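PDB 6IV9: Cas13d from uncultured Ruminococcus sp, which binds a CRISPR RNA and, through its two HEPN domains, probably matures that guide and cleaves target RNA. Local coordinates for residues D586-L591 / N620-N625; H616-F621 / I697-F702; S817-Y822 / N894-Y899. The protein carries 2 engineered substitutions. One frame throughout, in Å; residues are numbered along the deposited sequence.

Contact 1 of 3, residues D586-L591 / N620-N625; sequences DALTIL and NFITNN. With nucleotides of chain B.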
loop_
_atom_site.group_PDB
_atom_site.type_symbol
_atom_site.label_atom_id
_atom_site.label_comp_id
_atom_site.label_asym_id
_atom_site.label_seq_id
_atom_site.Cartn_x
_atom_site.Cartn_y
_atom_site.Cartn_z
ATOM N N ASP A 586 14.305 0.214 -22.916
ATOM C CA ASP A 586 13.436 1.007 -22.017
ATOM C C ASP A 586 14.267 2.137 -21.404
ATOM O O ASP A 586 13.805 3.244 -21.401
ATOM C CB ASP A 586 12.829 0.132 -20.919
ATOM C CG ASP A 586 11.703 -0.775 -21.373
ATOM O OD1 ASP A 586 11.138 -0.515 -22.431
ATOM O OD2 ASP A 586 11.422 -1.727 -20.670
ATOM N N ALA A 587 15.469 1.833 -20.932
ATOM C CA ALA A 587 16.324 2.856 -20.295
ATOM C C ALA A 587 16.747 3.953 -21.277
ATOM O O ALA A 587 16.590 5.105 -20.957
ATOM C CB ALA A 587 17.515 2.203 -19.656
ATOM N N LEU A 588 17.240 3.595 -22.451
ATOM C CA LEU A 588 17.649 4.632 -23.428
ATOM C C LEU A 588 16.441 5.472 -23.849
ATOM O O LEU A 588 16.587 6.643 -23.950
ATOM C CB LEU A 588 18.290 3.948 -24.635
ATOM C CG LEU A 588 19.792 3.735 -24.527
ATOM C CD1 LEU A 588 20.155 2.985 -23.270
ATOM C CD2 LEU A 588 20.329 3.027 -25.752
ATOM N N THR A 589 15.294 4.848 -24.077
ATOM C CA THR A 589 14.064 5.556 -24.500
ATOM C C THR A 589 13.589 6.540 -23.426
ATOM O O THR A 589 13.207 7.626 -23.771
ATOM C CB THR A 589 12.963 4.550 -24.840
ATOM O OG1 THR A 589 13.459 3.638 -25.810
ATOM C CG2 THR A 589 11.702 5.199 -25.349
ATOM N N ILE A 590 13.615 6.153 -22.159
ATOM C CA ILE A 590 13.155 7.084 -21.095
ATOM C C ILE A 590 14.074 8.307 -21.034
ATOM O O ILE A 590 13.594 9.352 -20.695
ATOM C CB ILE A 590 12.914 6.386 -19.739
ATOM C CG1 ILE A 590 11.761 7.037 -18.981
ATOM C CG2 ILE A 590 14.160 6.297 -18.887
ATOM C CD1 ILE A 590 11.290 6.248 -17.804
ATOM N N LEU A 591 15.369 8.108 -21.231
ATOM C CA LEU A 591 16.349 9.220 -21.225
ATOM C C LEU A 591 16.110 10.132 -22.430
ATOM O O LEU A 591 16.164 11.330 -22.277
ATOM C CB LEU A 591 17.746 8.613 -21.266
ATOM C CG LEU A 591 18.487 8.511 -19.940
ATOM C CD1 LEU A 591 17.627 8.746 -18.720
ATOM C CD2 LEU A 591 19.302 7.250 -19.836
ATOM N N ASN A 620 27.096 -0.791 -17.910
ATOM C CA ASN A 620 27.072 -0.877 -16.435
ATOM C C ASN A 620 26.478 0.404 -15.847
ATOM O O ASN A 620 25.723 0.314 -14.910
ATOM C CB ASN A 620 28.456 -1.211 -15.894
ATOM C CG ASN A 620 28.920 -2.583 -16.328
ATOM O OD1 ASN A 620 28.130 -3.403 -16.747
ATOM N ND2 ASN A 620 30.203 -2.834 -16.220
ATOM N N PHE A 621 26.840 1.551 -16.399
ATOM C CA PHE A 621 26.317 2.831 -15.874
ATOM C C PHE A 621 24.796 2.872 -16.034
ATOM O O PHE A 621 24.138 3.230 -15.105
ATOM C CB PHE A 621 26.972 4.009 -16.591
ATOM C CG PHE A 621 26.474 5.357 -16.145
ATOM C CD1 PHE A 621 26.984 5.961 -15.015
ATOM C CD2 PHE A 621 25.484 6.015 -16.844
ATOM C CE1 PHE A 621 26.522 7.192 -14.593
ATOM C CE2 PHE A 621 25.025 7.245 -16.421
ATOM C CZ PHE A 621 25.548 7.831 -15.303
ATOM N N ILE A 622 24.288 2.501 -17.200
ATOM C CA ILE A 622 22.824 2.488 -17.466
ATOM C C ILE A 622 22.143 1.462 -16.554
ATOM O O ILE A 622 21.079 1.737 -16.051
ATOM C CB ILE A 622 22.550 2.210 -18.954
ATOM C CG1 ILE A 622 23.105 3.321 -19.840
ATOM C CG2 ILE A 622 21.076 2.001 -19.216
ATOM C CD1 ILE A 622 22.314 4.584 -19.762
ATOM N N THR A 623 22.754 0.299 -16.392
ATOM C CA THR A 623 22.152 -0.728 -15.525
ATOM C C THR A 623 22.070 -0.232 -14.081
ATOM O O THR A 623 21.013 -0.319 -13.505
ATOM C CB THR A 623 23.018 -1.994 -15.548
ATOM O OG1 THR A 623 23.025 -2.518 -16.869
ATOM C CG2 THR A 623 22.537 -3.036 -14.571
ATOM N N ASN A 624 23.166 0.282 -13.539
ATOM C CA ASN A 624 23.194 0.745 -12.133
ATOM C C ASN A 624 22.275 1.937 -11.885
ATOM O O ASN A 624 21.667 1.970 -10.849
ATOM C CB ASN A 624 24.582 1.203 -11.709
ATOM C CG ASN A 624 25.581 0.078 -11.662
ATOM O OD1 ASN A 624 25.248 -1.049 -11.968
ATOM N ND2 ASN A 624 26.799 0.390 -11.279
ATOM N N ASN A 625 22.233 2.894 -12.804
ATOM C CA ASN A 625 21.491 4.150 -12.555
ATOM C C ASN A 625 20.078 4.170 -13.125
ATOM O O ASN A 625 19.328 5.024 -12.714
ATOM C CB ASN A 625 22.301 5.333 -13.055
ATOM C CG ASN A 625 23.565 5.447 -12.250
ATOM O OD1 ASN A 625 23.527 5.899 -11.124
ATOM N ND2 ASN A 625 24.654 4.953 -12.791
ATOM P P A B 49 32.014 -1.280 -13.691
ATOM O OP1 A B 49 32.146 -0.852 -15.065
ATOM O OP2 A B 49 30.701 -1.288 -12.915
ATOM O "O5'" A B 49 32.546 -2.778 -13.470
ATOM C "C5'" A B 49 33.869 -3.157 -13.927
ATOM C "C4'" A B 49 34.143 -4.591 -13.572
ATOM O "O4'" A B 49 34.160 -4.723 -12.138
ATOM C "C3'" A B 49 33.117 -5.620 -14.065
ATOM O "O3'" A B 49 33.437 -5.987 -15.396
ATOM C "C2'" A B 49 33.261 -6.735 -13.044
ATOM O "O2'" A B 49 34.399 -7.530 -13.276
ATOM C "C1'" A B 49 33.575 -5.949 -11.772
ATOM N N9 A B 49 32.399 -5.675 -10.971
ATOM C C8 A B 49 31.587 -4.567 -10.933
ATOM N N7 A B 49 30.603 -4.665 -10.075
ATOM C C5 A B 49 30.752 -5.939 -9.544
ATOM C C6 A B 49 30.014 -6.659 -8.592
ATOM N N6 A B 49 28.931 -6.176 -7.978
ATOM N N1 A B 49 30.432 -7.908 -8.282
ATOM C C2 A B 49 31.520 -8.390 -8.897
ATOM N N3 A B 49 32.294 -7.811 -9.811
ATOM C C4 A B 49 31.857 -6.568 -10.083
ATOM P P A B 50 32.306 -6.319 -16.461
ATOM O OP1 A B 50 32.915 -6.365 -17.791
ATOM O OP2 A B 50 31.168 -5.374 -16.277
ATOM O "O5'" A B 50 31.745 -7.689 -15.911
ATOM C "C5'" A B 50 32.491 -8.895 -16.071
ATOM C "C4'" A B 50 31.727 -10.036 -15.459
ATOM O "O4'" A B 50 31.676 -9.846 -14.022
ATOM C "C3'" A B 50 30.250 -10.169 -15.837
ATOM O "O3'" A B 50 29.919 -10.633 -17.160
ATOM C "C2'" A B 50 29.750 -11.072 -14.709
ATOM O "O2'" A B 50 29.908 -12.438 -15.040
ATOM C "C1'" A B 50 30.573 -10.565 -13.506
ATOM N N9 A B 50 29.798 -9.670 -12.643
ATOM C C8 A B 50 29.568 -8.323 -12.795
ATOM N N7 A B 50 28.761 -7.820 -11.892
ATOM C C5 A B 50 28.425 -8.912 -11.100
ATOM C C6 A B 50 27.603 -9.043 -9.970
ATOM N N6 A B 50 26.944 -8.025 -9.417
ATOM N N1 A B 50 27.480 -10.271 -9.421
ATOM C C2 A B 50 28.140 -11.295 -9.978
ATOM N N3 A B 50 28.940 -11.297 -11.042
ATOM C C4 A B 50 29.047 -10.059 -11.560
#

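Contact 2 of 3, residues H616-F621 / I697-F702; sequences HGLRNF and ISFDDF. With nucleotides of chain B.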
loop_
_atom_site.group_PDB
_atom_site.type_symbol
_atom_site.label_atom_id
_atom_site.label_comp_id
_atom_site.label_asym_id
_atom_site.label_seq_id
_atom_site.Cartn_x
_atom_site.Cartn_y
_atom_site.Cartn_z
ATOM N N HIS A 616 32.505 -2.497 -21.029
ATOM C CA HIS A 616 31.051 -2.376 -20.728
ATOM C C HIS A 616 30.739 -1.228 -19.762
ATOM O O HIS A 616 29.754 -1.325 -19.051
ATOM C CB HIS A 616 30.496 -3.712 -20.236
ATOM C CG HIS A 616 30.517 -4.781 -21.269
ATOM N ND1 HIS A 616 29.851 -4.672 -22.455
ATOM C CD2 HIS A 616 31.133 -5.973 -21.296
ATOM C CE1 HIS A 616 30.048 -5.750 -23.166
ATOM N NE2 HIS A 616 30.831 -6.556 -22.479
ATOM N N GLY A 617 31.539 -0.177 -19.758
ATOM C CA GLY A 617 31.271 0.878 -18.770
ATOM C C GLY A 617 29.910 1.519 -18.944
ATOM O O GLY A 617 29.212 1.646 -17.965
ATOM N N LEU A 618 29.559 1.874 -20.170
ATOM C CA LEU A 618 28.267 2.537 -20.441
ATOM C C LEU A 618 27.112 1.593 -20.097
ATOM O O LEU A 618 26.160 2.039 -19.497
ATOM C CB LEU A 618 28.233 2.966 -21.902
ATOM C CG LEU A 618 27.004 3.753 -22.322
ATOM C CD1 LEU A 618 26.798 4.956 -21.430
ATOM C CD2 LEU A 618 27.108 4.169 -23.764
ATOM N N ARG A 619 27.236 0.320 -20.452
ATOM C CA ARG A 619 26.159 -0.640 -20.142
ATOM C C ARG A 619 25.990 -0.700 -18.624
ATOM O O ARG A 619 24.884 -0.640 -18.154
ATOM C CB ARG A 619 26.559 -2.023 -20.658
ATOM C CG ARG A 619 25.566 -3.136 -20.365
ATOM C CD ARG A 619 26.208 -4.502 -20.479
ATOM N NE ARG A 619 27.146 -4.777 -19.416
ATOM C CZ ARG A 619 27.838 -5.892 -19.300
ATOM N NH1 ARG A 619 27.682 -6.858 -20.180
ATOM N NH2 ARG A 619 28.683 -6.043 -18.308
ATOM N N ASN A 620 27.096 -0.791 -17.910
ATOM C CA ASN A 620 27.072 -0.877 -16.435
ATOM C C ASN A 620 26.478 0.404 -15.847
ATOM O O ASN A 620 25.723 0.314 -14.910
ATOM C CB ASN A 620 28.456 -1.211 -15.894
ATOM C CG ASN A 620 28.920 -2.583 -16.328
ATOM O OD1 ASN A 620 28.130 -3.403 -16.747
ATOM N ND2 ASN A 620 30.203 -2.834 -16.220
ATOM N N PHE A 621 26.840 1.551 -16.399
ATOM C CA PHE A 621 26.317 2.831 -15.874
ATOM C C PHE A 621 24.796 2.872 -16.034
ATOM O O PHE A 621 24.138 3.230 -15.105
ATOM C CB PHE A 621 26.972 4.009 -16.591
ATOM C CG PHE A 621 26.474 5.357 -16.145
ATOM C CD1 PHE A 621 26.984 5.961 -15.015
ATOM C CD2 PHE A 621 25.484 6.015 -16.844
ATOM C CE1 PHE A 621 26.522 7.192 -14.593
ATOM C CE2 PHE A 621 25.025 7.245 -16.421
ATOM C CZ PHE A 621 25.548 7.831 -15.303
ATOM N N ILE A 697 17.019 16.679 -21.278
ATOM C CA ILE A 697 17.840 15.459 -21.046
ATOM C C ILE A 697 17.782 14.527 -22.267
ATOM O O ILE A 697 16.785 14.510 -22.930
ATOM C CB ILE A 697 17.341 14.727 -19.792
ATOM C CG1 ILE A 697 18.327 13.663 -19.335
ATOM C CG2 ILE A 697 15.980 14.120 -20.041
ATOM C CD1 ILE A 697 17.970 13.079 -18.014
ATOM N N SER A 698 18.848 13.784 -22.509
ATOM C CA SER A 698 18.852 12.789 -23.603
ATOM C C SER A 698 19.869 11.708 -23.271
ATOM O O SER A 698 20.756 11.964 -22.495
ATOM C CB SER A 698 19.160 13.418 -24.918
ATOM O OG SER A 698 20.490 13.869 -24.945
ATOM N N PHE A 699 19.767 10.562 -23.927
ATOM C CA PHE A 699 20.740 9.467 -23.703
ATOM C C PHE A 699 22.131 9.938 -24.127
ATOM O O PHE A 699 23.094 9.625 -23.488
ATOM C CB PHE A 699 20.375 8.222 -24.503
ATOM C CG PHE A 699 21.479 7.203 -24.509
ATOM C CD1 PHE A 699 21.869 6.582 -23.344
ATOM C CD2 PHE A 699 22.140 6.879 -25.672
ATOM C CE1 PHE A 699 22.876 5.639 -23.343
ATOM C CE2 PHE A 699 23.152 5.941 -25.667
ATOM C CZ PHE A 699 23.520 5.327 -24.505
ATOM N N ASP A 700 22.162 10.796 -25.140
ATOM C CA ASP A 700 23.388 11.343 -25.776
ATOM C C ASP A 700 24.237 12.063 -24.730
ATOM O O ASP A 700 25.436 11.966 -24.803
ATOM C CB ASP A 700 23.020 12.306 -26.900
ATOM C CG ASP A 700 24.190 12.733 -27.761
ATOM O OD1 ASP A 700 24.607 11.934 -28.583
ATOM O OD2 ASP A 700 24.663 13.862 -27.597
ATOM N N ASP A 701 23.607 12.674 -23.734
ATOM C CA ASP A 701 24.321 13.428 -22.674
ATOM C C ASP A 701 25.258 12.521 -21.878
ATOM O O ASP A 701 26.194 13.040 -21.290
ATOM C CB ASP A 701 23.355 13.994 -21.644
ATOM C CG ASP A 701 22.489 15.106 -22.176
ATOM O OD1 ASP A 701 22.785 15.593 -23.257
ATOM O OD2 ASP A 701 21.538 15.459 -21.510
ATOM N N PHE A 702 24.936 11.236 -21.793
ATOM C CA PHE A 702 25.685 10.301 -20.919
ATOM C C PHE A 702 26.567 9.334 -21.691
ATOM O O PHE A 702 27.240 8.576 -21.049
ATOM C CB PHE A 702 24.682 9.503 -20.093
ATOM C CG PHE A 702 23.643 10.386 -19.466
ATOM C CD1 PHE A 702 23.955 11.166 -18.373
ATOM C CD2 PHE A 702 22.388 10.506 -20.019
ATOM C CE1 PHE A 702 23.018 12.011 -17.815
ATOM C CE2 PHE A 702 21.456 11.356 -19.464
ATOM C CZ PHE A 702 21.771 12.101 -18.364
ATOM P P A B 49 32.014 -1.280 -13.691
ATOM O OP1 A B 49 32.146 -0.852 -15.065
ATOM O OP2 A B 49 30.701 -1.288 -12.915
ATOM O "O5'" A B 49 32.546 -2.778 -13.470
ATOM C "C5'" A B 49 33.869 -3.157 -13.927
ATOM C "C4'" A B 49 34.143 -4.591 -13.572
ATOM O "O4'" A B 49 34.160 -4.723 -12.138
ATOM C "C3'" A B 49 33.117 -5.620 -14.065
ATOM O "O3'" A B 49 33.437 -5.987 -15.396
ATOM C "C2'" A B 49 33.261 -6.735 -13.044
ATOM O "O2'" A B 49 34.399 -7.530 -13.276
ATOM C "C1'" A B 49 33.575 -5.949 -11.772
ATOM N N9 A B 49 32.399 -5.675 -10.971
ATOM C C8 A B 49 31.587 -4.567 -10.933
ATOM N N7 A B 49 30.603 -4.665 -10.075
ATOM C C5 A B 49 30.752 -5.939 -9.544
ATOM C C6 A B 49 30.014 -6.659 -8.592
ATOM N N6 A B 49 28.931 -6.176 -7.978
ATOM N N1 A B 49 30.432 -7.908 -8.282
ATOM C C2 A B 49 31.520 -8.390 -8.897
ATOM N N3 A B 49 32.294 -7.811 -9.811
ATOM C C4 A B 49 31.857 -6.568 -10.083
ATOM P P A B 50 32.306 -6.319 -16.461
ATOM O OP1 A B 50 32.915 -6.365 -17.791
ATOM O OP2 A B 50 31.168 -5.374 -16.277
ATOM O "O5'" A B 50 31.745 -7.689 -15.911
ATOM C "C5'" A B 50 32.491 -8.895 -16.071
ATOM C "C4'" A B 50 31.727 -10.036 -15.459
ATOM O "O4'" A B 50 31.676 -9.846 -14.022
ATOM C "C3'" A B 50 30.250 -10.169 -15.837
ATOM O "O3'" A B 50 29.919 -10.633 -17.160
ATOM C "C2'" A B 50 29.750 -11.072 -14.709
ATOM O "O2'" A B 50 29.908 -12.438 -15.040
ATOM C "C1'" A B 50 30.573 -10.565 -13.506
ATOM N N9 A B 50 29.798 -9.670 -12.643
ATOM C C8 A B 50 29.568 -8.323 -12.795
ATOM N N7 A B 50 28.761 -7.820 -11.892
ATOM C C5 A B 50 28.425 -8.912 -11.100
ATOM C C6 A B 50 27.603 -9.043 -9.970
ATOM N N6 A B 50 26.944 -8.025 -9.417
ATOM N N1 A B 50 27.480 -10.271 -9.421
ATOM C C2 A B 50 28.140 -11.295 -9.978
ATOM N N3 A B 50 28.940 -11.297 -11.042
ATOM C C4 A B 50 29.047 -10.059 -11.560
#

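Contact 3 of 3, residues S817-Y822 / N894-Y899; sequences SMTRKY and NSPFGY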
loop_
_atom_site.group_PDB
_atom_site.type_symbol
_atom_site.label_atom_id
_atom_site.label_comp_id
_atom_site.label_asym_id
_atom_site.label_seq_id
_atom_site.Cartn_x
_atom_site.Cartn_y
_atom_site.Cartn_z
ATOM N N SER A 817 -24.399 5.906 -20.091
ATOM C CA SER A 817 -23.220 5.777 -20.980
ATOM C C SER A 817 -21.953 6.400 -20.384
ATOM O O SER A 817 -20.952 5.725 -20.349
ATOM C CB SER A 817 -23.530 6.352 -22.328
ATOM O OG SER A 817 -22.378 6.371 -23.130
ATOM N N MET A 818 -22.007 7.637 -19.924
ATOM C CA MET A 818 -20.797 8.287 -19.375
ATOM C C MET A 818 -20.320 7.570 -18.100
ATOM O O MET A 818 -19.139 7.521 -17.882
ATOM C CB MET A 818 -20.996 9.789 -19.154
ATOM C CG MET A 818 -21.955 10.158 -18.065
ATOM S SD MET A 818 -22.000 11.914 -17.724
ATOM C CE MET A 818 -22.827 12.462 -19.210
ATOM N N THR A 819 -21.240 7.119 -17.255
ATOM C CA THR A 819 -20.849 6.435 -15.994
ATOM C C THR A 819 -20.175 5.098 -16.305
ATOM O O THR A 819 -19.303 4.698 -15.554
ATOM C CB THR A 819 -21.994 6.430 -14.979
ATOM O OG1 THR A 819 -23.067 5.721 -15.573
ATOM C CG2 THR A 819 -22.432 7.817 -14.581
ATOM N N ARG A 820 -20.649 4.402 -17.333
ATOM C CA ARG A 820 -20.022 3.123 -17.742
ATOM C C ARG A 820 -18.597 3.396 -18.232
ATOM O O ARG A 820 -17.728 2.624 -17.914
ATOM C CB ARG A 820 -20.847 2.401 -18.807
ATOM C CG ARG A 820 -20.234 1.088 -19.255
ATOM C CD ARG A 820 -21.219 0.049 -19.744
ATOM N NE ARG A 820 -22.071 0.599 -20.777
ATOM C CZ ARG A 820 -23.278 1.105 -20.579
ATOM N NH1 ARG A 820 -24.025 0.697 -19.572
ATOM N NH2 ARG A 820 -23.748 2.010 -21.408
ATOM N N LYS A 821 -18.402 4.457 -19.005
ATOM C CA LYS A 821 -17.052 4.800 -19.511
ATOM C C LYS A 821 -16.135 5.131 -18.336
ATOM O O LYS A 821 -14.999 4.728 -18.359
ATOM C CB LYS A 821 -17.103 5.972 -20.490
ATOM C CG LYS A 821 -17.802 5.658 -21.800
ATOM C CD LYS A 821 -17.511 6.641 -22.906
ATOM C CE LYS A 821 -18.063 6.203 -24.244
ATOM N NZ LYS A 821 -17.629 7.110 -25.329
ATOM N N TYR A 822 -16.657 5.860 -17.363
ATOM C CA TYR A 822 -15.875 6.252 -16.167
ATOM C C TYR A 822 -15.418 4.995 -15.425
ATOM O O TYR A 822 -14.266 4.870 -15.118
ATOM C CB TYR A 822 -16.807 7.042 -15.259
ATOM C CG TYR A 822 -16.201 7.807 -14.118
ATOM C CD1 TYR A 822 -15.005 8.476 -14.235
ATOM C CD2 TYR A 822 -16.878 7.905 -12.923
ATOM C CE1 TYR A 822 -14.479 9.192 -13.174
ATOM C CE2 TYR A 822 -16.377 8.619 -11.858
ATOM C CZ TYR A 822 -15.174 9.277 -11.984
ATOM O OH TYR A 822 -14.695 9.983 -10.935
ATOM N N ASN A 894 -19.485 10.973 -10.567
ATOM C CA ASN A 894 -19.405 10.341 -9.227
ATOM C C ASN A 894 -20.794 10.058 -8.654
ATOM O O ASN A 894 -20.869 9.457 -7.622
ATOM C CB ASN A 894 -18.658 11.241 -8.250
ATOM C CG ASN A 894 -17.159 11.206 -8.430
ATOM O OD1 ASN A 894 -16.636 10.313 -9.061
ATOM N ND2 ASN A 894 -16.478 12.158 -7.837
ATOM N N SER A 895 -21.855 10.366 -9.397
ATOM C CA SER A 895 -23.256 10.230 -8.915
ATOM C C SER A 895 -23.571 8.785 -8.507
ATOM O O SER A 895 -24.302 8.602 -7.574
ATOM C CB SER A 895 -24.268 10.816 -9.862
ATOM O OG SER A 895 -24.259 10.164 -11.098
ATOM N N PRO A 896 -23.001 7.744 -9.132
ATOM C CA PRO A 896 -23.236 6.371 -8.703
ATOM C C PRO A 896 -22.786 6.107 -7.251
ATOM O O PRO A 896 -23.276 5.214 -6.662
ATOM C CB PRO A 896 -22.383 5.554 -9.677
ATOM C CG PRO A 896 -22.316 6.400 -10.901
ATOM C CD PRO A 896 -22.257 7.807 -10.368
ATOM N N PHE A 897 -21.826 6.890 -6.767
ATOM C CA PHE A 897 -21.227 6.761 -5.416
ATOM C C PHE A 897 -21.976 7.634 -4.417
ATOM O O PHE A 897 -21.662 7.594 -3.269
ATOM C CB PHE A 897 -19.763 7.191 -5.449
ATOM C CG PHE A 897 -18.974 6.589 -6.577
ATOM C CD1 PHE A 897 -19.173 5.275 -6.949
ATOM C CD2 PHE A 897 -18.051 7.337 -7.278
ATOM C CE1 PHE A 897 -18.455 4.717 -7.989
ATOM C CE2 PHE A 897 -17.334 6.781 -8.318
ATOM C CZ PHE A 897 -17.539 5.476 -8.666
ATOM N N GLY A 898 -23.023 8.299 -4.883
ATOM C CA GLY A 898 -23.802 9.260 -4.087
ATOM C C GLY A 898 -24.420 8.666 -2.838
ATOM O O GLY A 898 -24.574 9.379 -1.889
ATOM N N TYR A 899 -24.732 7.381 -2.852
ATOM C CA TYR A 899 -25.371 6.705 -1.698
ATOM C C TYR A 899 -24.457 6.732 -0.465
ATOM O O TYR A 899 -24.968 6.561 0.611
ATOM C CB TYR A 899 -25.833 5.310 -2.095
ATOM C CG TYR A 899 -24.681 4.371 -2.266
ATOM C CD1 TYR A 899 -23.963 4.333 -3.441
ATOM C CD2 TYR A 899 -24.277 3.562 -1.227
ATOM C CE1 TYR A 899 -22.887 3.485 -3.589
ATOM C CE2 TYR A 899 -23.208 2.707 -1.354
ATOM C CZ TYR A 899 -22.502 2.682 -2.535
ATOM O OH TYR A 899 -21.447 1.856 -2.663
#

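Contact 1 of 3, residues D586-L591 / N620-N625
Ala587 and Ile622 bring the two helices together, with their CA atoms 7.1 Å apart. The short segments cross almost at right angles, at 80°, and their axes stay 10.8 Å apart at closest approach, so the touching patch is small and one residue of 620-625 reaches all its partners. That residue is Ile622, whose two branches divide the work. Its CG2 methyl, anti to the backbone N, presses against the CB of Ala587 at 3.6 Å, and on its flank it meets Leu588 CD1 at 4.3 Å. The other branch folds back at chi2 (-73°) and sends CD1 past Leu591, whose CD2 lies 4.0 Å from it, the two side chains sliding past each other in opposite directions. Alanine suits the crossing because its single methyl lets the beta-branched isoleucine come close, while the leucines fill the flanks.

The remainder of segment 620-625 serves other tasks. Asn625 turns its amide back so that ND2 donates to Phe621 O over 2.9 Å; this carbonyl also takes the Asn625 backbone N-H, in a stretch where the helix widens to a pi-type turn. Asn620 faces the RNA: its ND2 gives hydrogen bonds to A50 OP2 of chain B at 2.7 Å and to A49 OP1 of chain B at 3.0 Å, the latter nearly straight at 175°, bridging successive phosphates.

Across the helices the contact is wholly apolar and buried, without a hydrogen bond, so it depends on shape and desolvation, while Asn620 turns a polar group of the same helix to the RNA backbone.

Contact 2 of 3, residues H616-F621 / I697-F702
Apolar packing joins the start of helix 617-627 to the 697-702 loop, led by Leu618. Its CG stands anti to the backbone N (chi1 -176°), which carries the forked end toward the loop. There CD2 meets Phe699 CZ at 3.8 Å, the two side chains coming from opposite directions. Phe621 adds its CE2, 4.3 Å from the CB of Phe702, while its ring also packs on Ala720 and Ile724 of helix 713-760. Leucine and phenylalanine suit this face, where three of the four touching residues are buried. Beside this packing, Leu618 CD1 makes a plain van der Waals contact with the backbone oxygen of Phe702 at 3.7 Å.

Polar interactions gather away from the loop. Arg619 holds Asn620 OD1 with two nitrogens in its guanidinium plane: NH2 at 3.1 Å, on a lone pair, and NE at 3.2 Å, above the carbonyl plane. This grip fixes which way the amide is turned and so aims ND2 at the phosphates. The guanidinium lies over the His616 ring, with NH2 3.3 Å from A50 OP2 of chain B, and the positive charge of Arg619 probably helps to offset that of the A50 phosphate. A leucine at Asn620 would probably leave both Arg619 nitrogens without this acceptor and the two phosphates without their shared donor.

With His616 at the N-cap, the arrangement is that of an amphipathic helix start at an RNA-binding surface, apolar toward the protein and polar toward the phosphate backbone.

Contact 3 of 3, residues S817-Y822 / N894-Y899
Tyr822 and Asn894 form the polar centre of this contact: the phenol OH donates to Asn894 OD1 over 2.7 Å. The acceptor lies at the ring edge, near its plane, while the donor is tilted 27° from the carbonyl plane, and ring and amide planes stand 40° apart. Tyrosine suits the place because its ring also packs, CE2 coming within 4.1 Å of Phe897 CE2. One helical turn earlier, Thr819 holds CG2 anti to the carbonyl carbon (chi1 61°), which turns this methyl to Pro896 CG at 3.9 Å and leaves OG1 for Asp815 O.

Further out, the short 3-10 segment arranges the loop side: Phe897 N bonds to Asn894 O at 2.9 Å, setting amide and ring near one another. Asn894 ND2 is held in turn by Ser908 OG, which steadies the amide that receives the phenol. Tyr745 of helix 713-760 touches both Tyr822 and Asn894.

Directly after Tyr822 the chain reads ANCIAH, which fits the HEPN signature RX4H with alanine in the arginine's place, probably one of the engineered substitutions. The contact thus probably fastens the loop between helices 887-893 and 901-908 to the helix on which this HEPN motif begins.

Followed from the N terminus, contact 1 comes first, joining helix 581-591 to helix 617-627 across 28 intervening residues. Contact 2 opens on that same helix, sharing Asn620 and Phe621, and closes after 75 intervening residues in the loop before helix 713-760. The loops thus follow one another with a short overlap, neither enclosing the other, and meet directly where Phe699 packs against Leu588 and Ile622. Contact 3 follows in series, spanning 71 residues from helix 816-827 to the loop beyond helix 887-893. Its centre lies about 41 Å from that of contact 1 and about 47 Å from that of contact 2. The long helix 713-760 runs between the regions, touching Phe621 near its start and Phe897 farther along.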